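Local coordinates for putative ABC transporter amino acid-binding protein (Sinorhizobium meliloti, PDB 2Q88) that binds the compatible solute ectoine as the substrate-binding protein of an ABC transporter and probably delivers it for uptake in osmoprotection, at residues C98-F103 with L172-I177; L105-P110 with N188-A193. All blocks are in the same frame, centred on the assembly; numbering follows the deposited sequence.

Interaction 1 (C98-F103 with L172-I177). With 4CS ((4S)-2-methyl-1,4,5,6-tetrahydropyrimidine-4-carboxylic acid), chain F.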
# COMPACT_ATOMS: atom_id res chain seq x y z
N CYS A 98 2.14 6.42 5.55
CA CYS A 98 0.79 6.84 5.90
C CYS A 98 0.14 7.58 4.75
O CYS A 98 0.80 8.36 4.07
CB CYS A 98 0.85 7.74 7.14
SG CYS A 98 1.48 6.90 8.60
N ASP A 99 -1.15 7.34 4.51
CA ASP A 99 -1.88 8.08 3.48
C ASP A 99 -3.39 8.00 3.64
O ASP A 99 -3.92 7.05 4.23
CB ASP A 99 -1.50 7.61 2.07
CG ASP A 99 -1.56 8.74 1.04
OD1 ASP A 99 -1.70 9.92 1.42
OD2 ASP A 99 -1.47 8.56 -0.19
N ALA A 100 -4.06 9.01 3.10
CA ALA A 100 -5.51 9.04 3.01
C ALA A 100 -5.92 8.41 1.67
O ALA A 100 -5.07 8.13 0.83
CB ALA A 100 -5.97 10.47 3.10
N GLU A 101 -7.23 8.22 1.48
CA GLU A 101 -7.76 7.64 0.25
C GLU A 101 -8.27 8.74 -0.66
O GLU A 101 -8.74 9.79 -0.18
CB GLU A 101 -8.89 6.64 0.54
CG GLU A 101 -8.55 5.52 1.52
CD GLU A 101 -7.80 4.38 0.85
OE1 GLU A 101 -7.10 4.64 -0.16
OE2 GLU A 101 -7.92 3.22 1.30
N ALA A 102 -8.19 8.51 -1.97
CA ALA A 102 -8.65 9.48 -2.96
C ALA A 102 -9.55 8.83 -4.03
O ALA A 102 -9.60 7.61 -4.14
CB ALA A 102 -7.47 10.20 -3.61
N PHE A 103 -10.25 9.67 -4.79
CA PHE A 103 -11.01 9.27 -5.97
C PHE A 103 -10.46 9.98 -7.20
O PHE A 103 -10.16 11.18 -7.14
CB PHE A 103 -12.46 9.72 -5.89
CG PHE A 103 -13.32 8.97 -4.91
CD1 PHE A 103 -12.95 7.73 -4.42
CD2 PHE A 103 -14.55 9.50 -4.54
CE1 PHE A 103 -13.80 7.03 -3.53
CE2 PHE A 103 -15.39 8.82 -3.67
CZ PHE A 103 -15.01 7.59 -3.16
N LEU A 172 -7.66 4.99 -5.12
CA LEU A 172 -6.34 4.60 -4.61
C LEU A 172 -5.98 5.62 -3.53
O LEU A 172 -6.70 6.61 -3.35
CB LEU A 172 -5.28 4.69 -5.73
CG LEU A 172 -5.23 3.61 -6.81
CD1 LEU A 172 -4.06 3.85 -7.71
CD2 LEU A 172 -5.16 2.22 -6.21
N PRO A 173 -4.89 5.39 -2.79
CA PRO A 173 -4.35 6.42 -1.90
C PRO A 173 -4.07 7.74 -2.62
O PRO A 173 -3.71 7.75 -3.80
CB PRO A 173 -3.05 5.79 -1.39
CG PRO A 173 -3.34 4.33 -1.41
CD PRO A 173 -4.10 4.14 -2.71
N VAL A 174 -4.30 8.85 -1.92
CA VAL A 174 -4.05 10.21 -2.42
C VAL A 174 -2.75 10.33 -3.23
O VAL A 174 -2.76 10.80 -4.36
CB VAL A 174 -4.05 11.23 -1.26
CG1 VAL A 174 -3.61 12.62 -1.72
CG2 VAL A 174 -5.43 11.28 -0.61
N LEU A 175 -1.64 9.91 -2.64
CA LEU A 175 -0.36 10.03 -3.34
C LEU A 175 -0.29 9.24 -4.64
O LEU A 175 0.33 9.69 -5.60
CB LEU A 175 0.80 9.67 -2.42
CG LEU A 175 1.10 10.69 -1.32
CD1 LEU A 175 1.96 10.02 -0.25
CD2 LEU A 175 1.84 11.92 -1.87
N SER A 176 -0.93 8.06 -4.67
CA SER A 176 -0.96 7.21 -5.87
C SER A 176 -1.84 7.81 -6.97
O SER A 176 -1.48 7.76 -8.16
CB SER A 176 -1.50 5.81 -5.54
OG SER A 176 -0.75 5.18 -4.51
N ILE A 177 -3.00 8.34 -6.59
CA ILE A 177 -3.92 8.96 -7.55
C ILE A 177 -3.26 10.21 -8.14
O ILE A 177 -3.25 10.37 -9.36
CB ILE A 177 -5.30 9.30 -6.89
CG1 ILE A 177 -6.16 8.03 -6.68
CG2 ILE A 177 -6.08 10.30 -7.72
CD1 ILE A 177 -6.56 7.28 -8.00
O 4CS F . -5.02 -2.38 0.58
C 4CS F . -4.07 -1.61 0.67
OXT 4CS F . -3.23 -1.77 1.58
CA 4CS F . -3.92 -0.45 -0.30
CB 4CS F . -4.30 -0.82 -1.72
CAD 4CS F . -4.17 0.42 -2.62
NAG 4CS F . -2.79 0.97 -2.51
CAI 4CS F . -2.03 0.80 -1.34
CAA 4CS F . -0.60 1.36 -1.25
N 4CS F . -2.55 0.08 -0.25
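Asp99 reaches over the first turn of helix 174-184 and takes the backbone N-H of Leu175 on its carboxylate. The bond from Leu175 N to Asp99 OD2 is 2.8 Å long and nearly straight (169° at the hydrogen), and it uses the syn lone pair of OD2, on the side of OD1. The Leu175 side chain slants across that of Asp99: with CG turned beside its own backbone N (chi1 -72°), its CG comes to 3.5 Å from Asp99 OD2. Val174 crosses the carboxylate at about a right angle, and its CB lies 3.8 Å from Asp99 OD1.

One residue along the strand and one back in the helix, the acceptor is a backbone carbonyl. Val174 N donates to Ala100 O at 2.9 Å, tilted out of the carbonyl plane, and Val174 CG2 lies against the methyls of both Ala100 and Ala102. Ile177 CG1 packs on the Ala102 methyl, 4.0 Å from CB. Ala102 N then bonds Leu172 O at 2.8 Å, joining strand 98-106 to the end of strand 169-173.

Glu101 leaves the strand on another side. Its chain bends at chi2 (-81°), which brings OE1 to 3.5 Å from Pro173 N, a packing contact because that nitrogen has no hydrogen to give, while OE2 is hydrogen-bonded to Thr134, whose own backbone N holds ectoine. Pro173, the N-cap residue, brings its CG and CD up to the ligand, CD 3.4 Å from NAG of ectoine. At the start of the strand segment, Cys98 forms a disulfide with Cys202.

Two N-H groups of the first helical turn are thus satisfied from strand 98-106, one of them by a carboxylate whose negative charge probably suits the positive end of the helix dipole. The same strand-to-helix junction presents Pro173 as part of the ectoine pocket's wall.

Interaction 2 (L105-P110 with N188-A193)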
# COMPACT_ATOMS: atom_id res chain seq x y z
N LEU A 105 -12.06 10.88 -10.79
CA LEU A 105 -13.45 11.11 -11.18
C LEU A 105 -13.49 11.80 -12.54
O LEU A 105 -12.49 12.37 -12.99
CB LEU A 105 -14.08 12.04 -10.13
CG LEU A 105 -15.13 11.66 -9.07
CD1 LEU A 105 -15.44 10.19 -8.96
CD2 LEU A 105 -14.76 12.23 -7.71
N LYS A 106 -14.66 11.78 -13.19
CA LYS A 106 -14.87 12.58 -14.38
C LYS A 106 -14.90 14.07 -14.03
O LYS A 106 -15.42 14.45 -12.97
CB LYS A 106 -16.15 12.16 -15.10
CG LYS A 106 -16.00 10.87 -15.90
CD LYS A 106 -15.09 11.10 -17.10
CE LYS A 106 -15.11 9.92 -18.06
NZ LYS A 106 -14.54 10.32 -19.37
N LYS A 107 -14.33 14.90 -14.90
CA LYS A 107 -14.23 16.35 -14.65
C LYS A 107 -15.61 16.91 -14.34
O LYS A 107 -16.57 16.60 -15.03
CB LYS A 107 -13.64 17.06 -15.87
CG LYS A 107 -13.30 18.53 -15.64
CD LYS A 107 -13.32 19.32 -16.95
CE LYS A 107 -13.22 20.81 -16.69
NZ LYS A 107 -14.10 21.59 -17.62
N GLY A 108 -15.70 17.70 -13.28
CA GLY A 108 -16.97 18.25 -12.81
C GLY A 108 -17.68 17.36 -11.80
O GLY A 108 -18.63 17.81 -11.16
N ASN A 109 -17.21 16.12 -11.65
CA ASN A 109 -17.82 15.15 -10.74
C ASN A 109 -19.35 15.11 -10.92
O ASN A 109 -20.11 15.50 -10.02
CB ASN A 109 -17.41 15.44 -9.29
CG ASN A 109 -17.77 14.33 -8.32
OD1 ASN A 109 -18.38 13.33 -8.70
ND2 ASN A 109 -17.40 14.50 -7.06
N PRO A 110 -19.80 14.66 -12.10
CA PRO A 110 -21.21 14.77 -12.51
C PRO A 110 -22.16 13.97 -11.62
O PRO A 110 -23.32 14.33 -11.50
CB PRO A 110 -21.20 14.17 -13.92
CG PRO A 110 -20.03 13.27 -13.93
CD PRO A 110 -18.99 14.01 -13.14
N ASN A 188 -9.94 15.67 -18.72
CA ASN A 188 -11.29 15.20 -18.43
C ASN A 188 -11.38 14.33 -17.17
O ASN A 188 -12.45 13.80 -16.86
CB ASN A 188 -11.87 14.49 -19.65
CG ASN A 188 -12.01 15.42 -20.84
OD1 ASN A 188 -11.29 15.29 -21.83
ND2 ASN A 188 -12.92 16.39 -20.73
N VAL A 189 -10.26 14.20 -16.47
CA VAL A 189 -10.18 13.48 -15.20
C VAL A 189 -9.87 14.47 -14.07
O VAL A 189 -9.11 15.43 -14.26
CB VAL A 189 -9.12 12.35 -15.24
CG1 VAL A 189 -8.89 11.76 -13.86
CG2 VAL A 189 -9.53 11.26 -16.22
N GLU A 190 -10.44 14.20 -12.90
CA GLU A 190 -10.43 15.10 -11.77
C GLU A 190 -10.19 14.31 -10.48
O GLU A 190 -10.67 13.19 -10.35
CB GLU A 190 -11.80 15.75 -11.72
CG GLU A 190 -12.11 16.61 -10.53
CD GLU A 190 -13.37 17.40 -10.78
OE1 GLU A 190 -13.32 18.31 -11.63
OE2 GLU A 190 -14.40 17.09 -10.15
N VAL A 191 -9.43 14.89 -9.55
CA VAL A 191 -9.11 14.20 -8.29
C VAL A 191 -9.92 14.77 -7.14
O VAL A 191 -10.01 15.99 -6.97
CB VAL A 191 -7.60 14.29 -7.94
CG1 VAL A 191 -7.29 13.59 -6.62
CG2 VAL A 191 -6.75 13.71 -9.07
N LEU A 192 -10.51 13.88 -6.34
CA LEU A 192 -11.10 14.28 -5.07
C LEU A 192 -10.32 13.59 -3.95
O LEU A 192 -10.24 12.37 -3.90
CB LEU A 192 -12.59 13.91 -5.01
CG LEU A 192 -13.37 14.33 -3.76
CD1 LEU A 192 -14.72 14.91 -4.14
CD2 LEU A 192 -13.53 13.17 -2.79
N ALA A 193 -9.71 14.40 -3.08
CA ALA A 193 -8.89 13.90 -1.99
C ALA A 193 -8.93 14.84 -0.77
O ALA A 193 -8.84 16.06 -0.94
CB ALA A 193 -7.44 13.71 -2.46
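Leu105 and Glu190 form the tight part of this contact, a hydrogen-bonded antiparallel pair between strands 98-106 and 189-192. Leu105 N gives to Glu190 O at 2.7 Å, and Glu190 N returns the bond to Leu105 O at 2.7 Å. On the side of the sheet that carries both side chains, Leu105 lies beside Leu192, the two pointing the same way, and Leu105 CD2 meets Leu192 CB at 3.8 Å. The Asn109 side chain crosses that of Leu192 obliquely, ND2 near CD1, while the same ND2 is bonded to Leu113 O.

Toward the turn the packing thins out. Lys107 N still bonds Asn188 O at 2.9 Å, but it comes from above the carbonyl plane, 55° out of it. Here the chain enters a type II turn from Lys106 to Asn109, with Gly108 at the position whose positive phi suits glycine. Glu190 stretches across to this turn: CG anti to the backbone N (chi1 172°) and an extended chain carry the carboxylate to Gly108 N, which approaches OE1 at 3.0 Å from above the carboxylate plane in a nearly straight bond (174°). OE2 lies 3.5 Å from Asn109 CB. Lys107 crosses Glu190 at about a right angle, but its ammonium heads off into the exposed side, with NZ 6.9 Å from Glu190 OE1.

The negative group is therefore gripped by a turn N-H and not by its lysine neighbour, whose charge could add at most a weak, long-range attraction. Backbone pairing joins the two strands, and one side-chain carboxylate adds a bond to the turn that follows strand 98-106.

Both interactions use strand 98-106, at different places along it. Interaction 1 is buried beside the ligand and pairs that strand with the end of strand 169-173 and the start of helix 174-184; interaction 2 lies farther out, partly exposed, where strand 189-192 pairs with the last residues of strand 98-106. Helix 174-184 is followed in the chain by strand 189-192, and the contacts meet directly: Phe103 N is probably bonded to Leu192 O, and Ile177 packs on Val191. Each has a carboxylate accepting a backbone N-H, but Asp99 in interaction 1 serves a helix start next to the pocket, whereas Glu190 in interaction 2 serves a turn at the surface, beside the exposed Lys107.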